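Local coordinates for protein purine nucleoside phosphorylase (Schistosoma mansoni, PDB 6AXA) that probably catalyses the reversible phosphorolysis of purine nucleosides such as inosine and guanosine, releasing the free base and ribose 1-phosphate, at residues N117-I122 and C216-M221; G129-I134 and V240-N245; N139-G144 and Y194-G199. All coordinates share one frame; numbering follows the deposited sequence.

Contact 1: N117-I122 and C216-M221; sequences NLAGGI and CDVVGM. With D4Y ((3S)-5-fluoro-3-hydroxy-1,3-dihydro-2H-indol-2-one), chain J; DMS (dimethyl sulfoxide), chain E.
Cys216 meets Ile122 at the start of this antiparallel pairing: its carbonyl O lies 3.3 Å from Ile122 CG2, the branch held anti to the backbone N. At Asp217 the backbone O accepts from Ile122 N at 2.9 Å, the donor standing 40° above the carbonyl plane. The Asp217 carboxylate is used elsewhere, OD2 by Val193 N and OD1 by Asn123 ND2. Val218 then faces Gly121 in a non-hydrogen-bonded pair, and its CA packs against Gly120 O in a CA-H...O contact. Val219 and Gly120 form the hydrogen-bonded pair, with Gly120 N to Val219 O and Val219 N to Gly120 O both 2.9 Å. Val219 CG1, set between its own backbone N and carbonyl carbon (chi1 54°), reaches Ile122 CD1 at 4.0 Å, while CG2 leans to O1 of the bound fluoro-hydroxyindolone. That ligand lies directly against the Gly120 backbone, its C3 being 3.5 Å from Gly120 N. Gly220 CA touches ligand atom C at 3.3 Å, and Met221, its chain extended beyond CG, passes CG and CE along the ligand oxygens. Strand 112-121 thus runs between strands 218-220 and 236-246, strand 189-196 borders 218-220 beyond, and Phe161 of the second subunit packs on Met221.

Contact 2: G129-I134 and V240-N245; sequences GDFVLI and VSLIAN. With D4Y ((3S)-5-fluoro-3-hydroxy-1,3-dihydro-2H-indol-2-one), chain J.
Antiparallel strand pairing deep in the mixed sheet joins 129-134 to 240-245, with Phe131, Leu133, Val240 and Leu242 on one face and Val132 and Ser241 on the other. The axes of strands 131-134 and 240-245 run 151° apart, close to antiparallel. Val132 and Ser241 form the hydrogen-bonded pair: Val132 N reaches Ser241 O at 2.8 Å and Ser241 N returns to Val132 O. Phe131-Leu242 and Leu133-Val240 are the non-hydrogen-bonded pairs on either side. The bonding continues into the loop before strand 131-139, where Ile243 N meets Asp130 O nearly head-on to the carbonyl, and Gly129 N gives Ile243 O an almost straight bond of 2.8 Å (177° at the hydrogen). Gly129 takes a positive phi of 97°, a region readily reached by glycine.

On the Phe131 face, Leu242 CD1 comes obliquely to the ring, 3.9 Å from Phe131 CE1. Leu133 and Val240 lie side by side, CD2 to CG2 at 3.8 Å. Helix 259-283 packs over this face, with Trp276 meeting the Phe131 ring. On the Val132 face, CG2, anti to the carbonyl carbon, crosses Ile243 and touches both CG1 and CD1. Ile134 CD1 approaches Ser241 OG at 3.6 Å, and Val218 covers Val132 and Ile243.

Beyond the pairing, Ala244 CB comes 3.2 Å from the ligand fluorine and Asn245 OD1 lies near its C4, so strand 240-245 leads from the core into the ligand site. Aliphatic side chains dominate both faces. Among the buried polar groups, backbone atoms bond across the strands, Ser241 OG pairs with Asn117 OD1, and Asp130 OD2 takes Lys127 N, so these groups keep partners within the apolar interior.

Contact 3: N139-G144 and Y194-G199; sequences NFPGLG and YAFNGG. With D4Y ((3S)-5-fluoro-3-hydroxy-1,3-dihydro-2H-indol-2-one), chain J.
Asn139 and Phe196 extend side by side, each with CG anti to its backbone N (chi1 -176° for Asn139), which lays the amide along the ring with their planes 30° apart. Asn139 OD1 comes to the ring edge, 3.4 Å from Phe196 CD2. The same oxygen accepts a weak bond from Gly142 N at 3.0 Å, so one amide both caps the short helix 140-143 and borders the ring. Pro141 sits over a face of Phe196 in a CH-pi contact, its CG 4.0 Å from the ring centroid and 27° off the normal. With Pro141 over that face and Asn139 at its edge, the ring is closely confined. Phe140 lies with its ring edge to the strand: Phe196 O is in the plane of the ring, 3.5 Å from Phe140 CD2, and Ala195 CB lies 4.0 Å from Phe140 CE2. Phe196 O is buried without a hydrogen-bonding partner in the model; the edge of the Phe140 ring lies against it.

No hydrogen bond links the two segments; shape and CH contacts join them. Leu143 of the second subunit packs on Phe140, Pro141 and Asn197, and Glu207 of the third subunit takes the backbone N of Asn139. Just past Phe196, Asn197 ND2 donates to ligand O1 at 3.1 Å, a nearly straight bond, and also to Thr201 O. The arrangement is thus an asparagine-capped short helix after strand 131-139, laid against the end of strand 189-196 at the trimer interface, with Asn197 just past that end reaching the ligand.

Overall arrangement
All three contacts reach one mixed sheet within the phosphorylase superfamily range. Contacts 1 and 2, with centres about 8 Å apart, are joined where strand 112-121 of contact 1 pairs with strand 236-246 of contact 2. Contact 3, at the ends of strands 131-139 and 189-196, has its centre about 12 Å from that of contact 1 and about 18 Å from that of contact 2. Along the chain the segments of contacts 1 and 2 alternate, while contact 3 is nested within the loops both close. Tyr194 links the set, packing on Ile134 and Ser241 and meeting Gly220 and Met221. Each contact touches the same bound ligand, so strands far apart in sequence converge on one pocket; contact 3 faces both other subunits, and contact 1 touches one through Met221.

Contact 1: N117-I122 and C216-M221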
loop_
_atom_site.group_PDB
_atom_site.type_symbol
_atom_site.label_atom_id
_atom_site.label_comp_id
_atom_site.label_asym_id
_atom_site.label_seq_id
_atom_site.Cartn_x
_atom_site.Cartn_y
_atom_site.Cartn_z
ATOM N N ASN A 117 -8.089 -17.802 12.456
ATOM C CA ASN A 117 -7.790 -17.699 11.022
ATOM C C ASN A 117 -6.852 -18.834 10.604
ATOM O O ASN A 117 -6.270 -19.529 11.448
ATOM C CB ASN A 117 -7.172 -16.322 10.662
ATOM C CG ASN A 117 -5.835 -16.053 11.318
ATOM O OD1 ASN A 117 -4.854 -16.775 11.121
ATOM N ND2 ASN A 117 -5.765 -14.967 12.100
ATOM N N LEU A 118 -6.742 -19.029 9.286
ATOM C CA LEU A 118 -5.718 -19.874 8.664
ATOM C C LEU A 118 -4.576 -19.002 8.139
ATOM O O LEU A 118 -4.815 -17.925 7.568
ATOM C CB LEU A 118 -6.335 -20.696 7.544
ATOM C CG LEU A 118 -7.159 -21.917 8.001
ATOM C CD1 LEU A 118 -8.235 -22.185 7.000
ATOM C CD2 LEU A 118 -6.241 -23.084 8.085
ATOM N N ALA A 119 -3.331 -19.437 8.357
ATOM C CA ALA A 119 -2.161 -18.628 8.001
ATOM C C ALA A 119 -1.000 -19.488 7.507
ATOM O O ALA A 119 -0.943 -20.688 7.766
ATOM C CB ALA A 119 -1.689 -17.791 9.197
ATOM N N GLY A 120 -0.067 -18.843 6.795
ATOM C CA GLY A 120 1.201 -19.475 6.421
ATOM C C GLY A 120 2.285 -19.231 7.463
ATOM O O GLY A 120 2.367 -18.155 8.069
ATOM N N GLY A 121 3.110 -20.258 7.681
ATOM C CA GLY A 121 4.214 -20.162 8.606
ATOM C C GLY A 121 5.456 -19.562 7.959
ATOM O O GLY A 121 5.856 -19.956 6.874
ATOM N N ILE A 122 6.092 -18.624 8.679
ATOM C CA ILE A 122 7.353 -18.010 8.279
ATOM C C ILE A 122 8.487 -18.427 9.227
ATOM O O ILE A 122 9.543 -18.887 8.793
ATOM C CB ILE A 122 7.217 -16.467 8.232
ATOM C CG1 ILE A 122 6.086 -15.989 7.270
ATOM C CG2 ILE A 122 8.545 -15.854 7.896
ATOM C CD1 ILE A 122 6.313 -16.293 5.796
ATOM N N CYS A 216 8.539 -11.271 10.840
ATOM C CA CYS A 216 7.192 -11.819 10.834
ATOM C C CYS A 216 7.261 -13.303 11.142
ATOM O O CYS A 216 8.151 -14.007 10.654
ATOM C CB CYS A 216 6.511 -11.611 9.472
ATOM S SG CYS A 216 6.445 -9.883 8.931
ATOM N N ASP A 217 6.314 -13.792 11.941
ATOM C CA ASP A 217 6.249 -15.214 12.239
ATOM C C ASP A 217 5.219 -15.970 11.400
ATOM O O ASP A 217 5.446 -17.143 11.090
ATOM C CB ASP A 217 5.949 -15.442 13.727
ATOM C CG ASP A 217 7.048 -14.838 14.640
ATOM O OD1 ASP A 217 8.230 -15.176 14.415
ATOM O OD2 ASP A 217 6.748 -14.015 15.536
ATOM N N VAL A 218 4.105 -15.328 11.022
ATOM C CA VAL A 218 3.026 -15.935 10.232
ATOM C C VAL A 218 2.489 -14.854 9.297
ATOM O O VAL A 218 2.714 -13.663 9.512
ATOM C CB VAL A 218 1.881 -16.512 11.119
ATOM C CG1 VAL A 218 2.437 -17.444 12.194
ATOM C CG2 VAL A 218 1.089 -15.411 11.806
ATOM N N VAL A 219 1.767 -15.276 8.240
ATOM C CA VAL A 219 1.196 -14.345 7.258
ATOM C C VAL A 219 -0.230 -14.767 6.892
ATOM O O VAL A 219 -0.507 -15.956 6.668
ATOM C CB VAL A 219 2.090 -14.227 5.994
ATOM C CG1 VAL A 219 2.385 -15.586 5.382
ATOM C CG2 VAL A 219 1.477 -13.248 4.967
ATOM N N GLY A 220 -1.161 -13.795 6.889
ATOM C CA GLY A 220 -2.541 -14.029 6.469
ATOM C C GLY A 220 -3.224 -12.800 5.883
ATOM O O GLY A 220 -2.672 -11.699 5.907
ATOM N N MET A 221 -4.464 -13.013 5.390
ATOM C CA MET A 221 -5.237 -12.005 4.664
ATOM C C MET A 221 -6.450 -11.465 5.427
ATOM O O MET A 221 -7.364 -10.915 4.801
ATOM C CB MET A 221 -5.721 -12.583 3.318
ATOM C CG MET A 221 -4.648 -13.131 2.429
ATOM S SD MET A 221 -5.389 -14.055 1.013
ATOM C CE MET A 221 -3.958 -15.002 0.461
HETATM C C7 D4Y J . -2.541 -17.954 4.111
HETATM C C4 D4Y J . -1.464 -20.470 3.918
HETATM C C5 D4Y J . -2.668 -20.279 4.549
HETATM C C6 D4Y J . -3.221 -19.023 4.671
HETATM C C3 D4Y J . -0.761 -19.392 3.388
HETATM C C2 D4Y J . -1.323 -18.143 3.504
HETATM C C1 D4Y J . -1.675 -15.930 3.327
HETATM F F D4Y J . -3.327 -21.335 5.065
HETATM C C D4Y J . -2.774 -16.484 4.235
HETATM O O D4Y J . -4.096 -16.034 4.032
HETATM N N D4Y J . -0.830 -16.949 3.085
HETATM O O1 D4Y J . -1.501 -14.737 3.026
HETATM S S DMS E . -9.431 -16.766 7.301
HETATM O O DMS E . -8.986 -18.060 7.882
HETATM C C1 DMS E . -8.084 -15.601 7.083
HETATM C C2 DMS E . -9.810 -17.138 5.598
#

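Contact 2: G129-I134 and V240-N245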
loop_
_atom_site.group_PDB
_atom_site.type_symbol
_atom_site.label_atom_id
_atom_site.label_comp_id
_atom_site.label_asym_id
_atom_site.label_seq_id
_atom_site.Cartn_x
_atom_site.Cartn_y
_atom_site.Cartn_z
ATOM N N GLY A 129 -0.227 -27.572 11.060
ATOM C CA GLY A 129 -1.024 -28.055 12.165
ATOM C C GLY A 129 -0.762 -27.357 13.490
ATOM O O GLY A 129 -1.461 -27.660 14.470
ATOM N N ASP A 130 0.250 -26.492 13.560
ATOM C CA ASP A 130 0.541 -25.760 14.797
ATOM C C ASP A 130 -0.448 -24.609 14.980
ATOM O O ASP A 130 -1.033 -24.107 14.009
ATOM C CB ASP A 130 1.976 -25.197 14.787
ATOM C CG ASP A 130 3.074 -26.257 14.952
ATOM O OD1 ASP A 130 2.852 -27.430 15.314
ATOM O OD2 ASP A 130 4.254 -25.876 14.720
ATOM N N PHE A 131 -0.643 -24.188 16.244
ATOM C CA PHE A 131 -1.419 -22.978 16.553
ATOM C C PHE A 131 -0.497 -21.841 17.024
ATOM O O PHE A 131 0.484 -22.083 17.732
ATOM C CB PHE A 131 -2.469 -23.243 17.647
ATOM C CG PHE A 131 -3.449 -24.365 17.354
ATOM C CD1 PHE A 131 -4.445 -24.232 16.389
ATOM C CD2 PHE A 131 -3.400 -25.515 18.100
ATOM C CE1 PHE A 131 -5.349 -25.270 16.164
ATOM C CE2 PHE A 131 -4.331 -26.535 17.902
ATOM C CZ PHE A 131 -5.290 -26.399 16.915
ATOM N N VAL A 132 -0.817 -20.591 16.640
ATOM C CA VAL A 132 -0.051 -19.402 17.051
ATOM C C VAL A 132 -0.979 -18.378 17.744
ATOM O O VAL A 132 -1.901 -17.839 17.119
ATOM C CB VAL A 132 0.682 -18.774 15.853
ATOM C CG1 VAL A 132 1.422 -17.542 16.270
ATOM C CG2 VAL A 132 1.648 -19.827 15.285
ATOM N N LEU A 133 -0.714 -18.116 19.037
ATOM C CA LEU A 133 -1.336 -17.002 19.751
ATOM C C LEU A 133 -0.735 -15.695 19.235
ATOM O O LEU A 133 0.480 -15.486 19.330
ATOM C CB LEU A 133 -1.121 -17.170 21.264
ATOM C CG LEU A 133 -1.442 -18.544 21.887
ATOM C CD1 LEU A 133 -1.106 -18.541 23.375
ATOM C CD2 LEU A 133 -2.924 -18.869 21.666
ATOM N N ILE A 134 -1.554 -14.820 18.639
ATOM C CA ILE A 134 -0.994 -13.606 18.029
ATOM C C ILE A 134 -0.690 -12.579 19.133
ATOM O O ILE A 134 -1.551 -12.257 19.954
ATOM C CB ILE A 134 -1.948 -13.036 16.963
ATOM C CG1 ILE A 134 -2.121 -14.059 15.822
ATOM C CG2 ILE A 134 -1.396 -11.724 16.388
ATOM C CD1 ILE A 134 -3.168 -13.705 14.786
ATOM N N VAL A 240 -6.058 -16.287 17.207
ATOM C CA VAL A 240 -5.257 -17.515 17.073
ATOM C C VAL A 240 -5.191 -17.935 15.603
ATOM O O VAL A 240 -6.230 -18.048 14.946
ATOM C CB VAL A 240 -5.826 -18.649 17.939
ATOM C CG1 VAL A 240 -4.972 -19.943 17.811
ATOM C CG2 VAL A 240 -5.936 -18.208 19.433
ATOM N N SER A 241 -3.967 -18.152 15.084
ATOM C CA SER A 241 -3.745 -18.675 13.728
ATOM C C SER A 241 -3.530 -20.195 13.757
ATOM O O SER A 241 -2.812 -20.720 14.619
ATOM C CB SER A 241 -2.530 -18.024 13.062
ATOM O OG SER A 241 -2.707 -16.654 12.738
ATOM N N LEU A 242 -4.163 -20.905 12.820
ATOM C CA LEU A 242 -3.845 -22.299 12.502
ATOM C C LEU A 242 -2.923 -22.320 11.279
ATOM O O LEU A 242 -3.265 -21.745 10.233
ATOM C CB LEU A 242 -5.115 -23.103 12.214
ATOM C CG LEU A 242 -4.941 -24.506 11.600
ATOM C CD1 LEU A 242 -4.114 -25.451 12.489
ATOM C CD2 LEU A 242 -6.311 -25.207 11.368
ATOM N N ILE A 243 -1.743 -22.926 11.425
ATOM C CA ILE A 243 -0.690 -22.895 10.409
ATOM C C ILE A 243 -0.926 -24.026 9.398
ATOM O O ILE A 243 -1.039 -25.198 9.765
ATOM C CB ILE A 243 0.698 -23.021 11.072
ATOM C CG1 ILE A 243 0.945 -21.919 12.108
ATOM C CG2 ILE A 243 1.827 -23.069 10.027
ATOM C CD1 ILE A 243 0.746 -20.481 11.565
ATOM N N ALA A 244 -1.043 -23.674 8.111
ATOM C CA ALA A 244 -1.274 -24.697 7.089
ATOM C C ALA A 244 0.014 -25.259 6.484
ATOM O O ALA A 244 -0.002 -26.383 5.980
ATOM C CB ALA A 244 -2.150 -24.113 5.973
ATOM N N ASN A 245 1.126 -24.528 6.572
ATOM C CA ASN A 245 2.366 -24.862 5.877
ATOM C C ASN A 245 3.474 -23.972 6.412
ATOM O O ASN A 245 3.202 -22.975 7.087
ATOM C CB ASN A 245 2.204 -24.662 4.363
ATOM C CG ASN A 245 2.047 -23.190 3.964
ATOM O OD1 ASN A 245 1.153 -22.484 4.447
ATOM N ND2 ASN A 245 2.928 -22.713 3.064
HETATM C C7 D4Y J . -2.541 -17.954 4.111
HETATM C C4 D4Y J . -1.464 -20.470 3.918
HETATM C C5 D4Y J . -2.668 -20.279 4.549
HETATM C C6 D4Y J . -3.221 -19.023 4.671
HETATM C C3 D4Y J . -0.761 -19.392 3.388
HETATM C C2 D4Y J . -1.323 -18.143 3.504
HETATM C C1 D4Y J . -1.675 -15.930 3.327
HETATM F F D4Y J . -3.327 -21.335 5.065
HETATM C C D4Y J . -2.774 -16.484 4.235
HETATM O O D4Y J . -4.096 -16.034 4.032
HETATM N N D4Y J . -0.830 -16.949 3.085
HETATM O O1 D4Y J . -1.501 -14.737 3.026
#

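Contact 3: N139-G144 and Y194-G199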
loop_
_atom_site.group_PDB
_atom_site.type_symbol
_atom_site.label_atom_id
_atom_site.label_comp_id
_atom_site.label_asym_id
_atom_site.label_seq_id
_atom_site.Cartn_x
_atom_site.Cartn_y
_atom_site.Cartn_z
ATOM N N ASN A 139 1.205 -4.379 9.766
ATOM C CA ASN A 139 0.057 -4.021 8.919
ATOM C C ASN A 139 0.519 -3.361 7.611
ATOM O O ASN A 139 0.559 -2.140 7.505
ATOM C CB ASN A 139 -0.830 -3.089 9.743
ATOM C CG ASN A 139 -2.130 -2.685 9.075
ATOM O OD1 ASN A 139 -2.520 -3.142 7.990
ATOM N ND2 ASN A 139 -2.828 -1.744 9.764
ATOM N N PHE A 140 0.852 -4.168 6.597
ATOM C CA PHE A 140 1.351 -3.586 5.348
ATOM C C PHE A 140 0.331 -2.651 4.697
ATOM O O PHE A 140 0.723 -1.533 4.280
ATOM C CB PHE A 140 1.808 -4.728 4.420
ATOM C CG PHE A 140 3.088 -5.414 4.914
ATOM C CD1 PHE A 140 4.282 -4.749 4.907
ATOM C CD2 PHE A 140 3.065 -6.712 5.390
ATOM C CE1 PHE A 140 5.444 -5.333 5.378
ATOM C CE2 PHE A 140 4.245 -7.325 5.889
ATOM C CZ PHE A 140 5.433 -6.633 5.855
ATOM N N PRO A 141 -0.956 -2.977 4.647
ATOM C CA PRO A 141 -1.923 -1.991 4.121
ATOM C C PRO A 141 -1.942 -0.690 4.917
ATOM O O PRO A 141 -2.030 0.408 4.342
ATOM C CB PRO A 141 -3.266 -2.753 4.171
ATOM C CG PRO A 141 -2.893 -4.223 4.027
ATOM C CD PRO A 141 -1.601 -4.294 4.878
ATOM N N GLY A 142 -1.832 -0.767 6.240
ATOM C CA GLY A 142 -1.867 0.448 7.047
ATOM C C GLY A 142 -0.690 1.376 6.816
ATOM O O GLY A 142 -0.861 2.604 6.737
ATOM N N LEU A 143 0.526 0.832 6.730
ATOM C CA LEU A 143 1.658 1.696 6.400
ATOM C C LEU A 143 1.464 2.342 5.039
ATOM O O LEU A 143 1.909 3.484 4.822
ATOM C CB LEU A 143 2.975 0.892 6.411
ATOM C CG LEU A 143 3.367 0.359 7.801
ATOM C CD1 LEU A 143 4.512 -0.649 7.676
ATOM C CD2 LEU A 143 3.813 1.479 8.731
ATOM N N GLY A 144 0.803 1.621 4.125
ATOM C CA GLY A 144 0.623 2.029 2.729
ATOM C C GLY A 144 -0.634 2.796 2.338
ATOM O O GLY A 144 -0.967 2.876 1.133
ATOM N N TYR A 194 1.914 -11.485 13.465
ATOM C CA TYR A 194 1.119 -11.728 12.257
ATOM C C TYR A 194 1.328 -10.623 11.234
ATOM O O TYR A 194 1.085 -9.438 11.530
ATOM C CB TYR A 194 -0.353 -11.786 12.638
ATOM C CG TYR A 194 -1.389 -12.063 11.535
ATOM C CD1 TYR A 194 -1.952 -13.342 11.383
ATOM C CD2 TYR A 194 -1.878 -11.058 10.738
ATOM C CE1 TYR A 194 -2.947 -13.603 10.412
ATOM C CE2 TYR A 194 -2.884 -11.298 9.758
ATOM C CZ TYR A 194 -3.419 -12.559 9.604
ATOM O OH TYR A 194 -4.413 -12.837 8.674
ATOM N N ALA A 195 1.750 -11.004 10.028
ATOM C CA ALA A 195 1.842 -10.069 8.889
ATOM C C ALA A 195 0.546 -10.088 8.094
ATOM O O ALA A 195 0.113 -11.149 7.647
ATOM C CB ALA A 195 2.980 -10.457 7.946
ATOM N N PHE A 196 -0.032 -8.908 7.848
ATOM C CA PHE A 196 -1.261 -8.774 7.052
ATOM C C PHE A 196 -0.850 -8.591 5.595
ATOM O O PHE A 196 -0.324 -7.540 5.226
ATOM C CB PHE A 196 -2.090 -7.600 7.592
ATOM C CG PHE A 196 -3.409 -7.334 6.873
ATOM C CD1 PHE A 196 -4.014 -8.294 6.088
ATOM C CD2 PHE A 196 -4.039 -6.060 6.983
ATOM C CE1 PHE A 196 -5.248 -8.036 5.443
ATOM C CE2 PHE A 196 -5.230 -5.796 6.326
ATOM C CZ PHE A 196 -5.843 -6.767 5.539
ATOM N N ASN A 197 -1.046 -9.647 4.789
ATOM C CA ASN A 197 -0.979 -9.614 3.318
ATOM C C ASN A 197 -2.372 -9.288 2.786
ATOM O O ASN A 197 -3.299 -10.080 2.940
ATOM C CB ASN A 197 -0.511 -10.999 2.830
ATOM C CG ASN A 197 -0.669 -11.234 1.337
ATOM O OD1 ASN A 197 -0.620 -10.322 0.489
ATOM N ND2 ASN A 197 -0.831 -12.535 0.996
ATOM N N GLY A 198 -2.528 -8.159 2.092
ATOM C CA GLY A 198 -3.859 -7.819 1.581
ATOM C C GLY A 198 -4.503 -8.919 0.735
ATOM O O GLY A 198 -5.734 -9.098 0.739
ATOM N N GLY A 199 -3.708 -9.614 -0.058
ATOM C CA GLY A 199 -4.217 -10.738 -0.849
ATOM C C GLY A 199 -4.866 -10.332 -2.174
ATOM O O GLY A 199 -4.818 -9.147 -2.558
HETATM C C7 D4Y J . -2.541 -17.954 4.111
HETATM C C4 D4Y J . -1.464 -20.470 3.918
HETATM C C5 D4Y J . -2.668 -20.279 4.549
HETATM C C6 D4Y J . -3.221 -19.023 4.671
HETATM C C3 D4Y J . -0.761 -19.392 3.388
HETATM C C2 D4Y J . -1.323 -18.143 3.504
HETATM C C1 D4Y J . -1.675 -15.930 3.327
HETATM F F D4Y J . -3.327 -21.335 5.065
HETATM C C D4Y J . -2.774 -16.484 4.235
HETATM O O D4Y J . -4.096 -16.034 4.032
HETATM N N D4Y J . -0.830 -16.949 3.085
HETATM O O1 D4Y J . -1.501 -14.737 3.026
#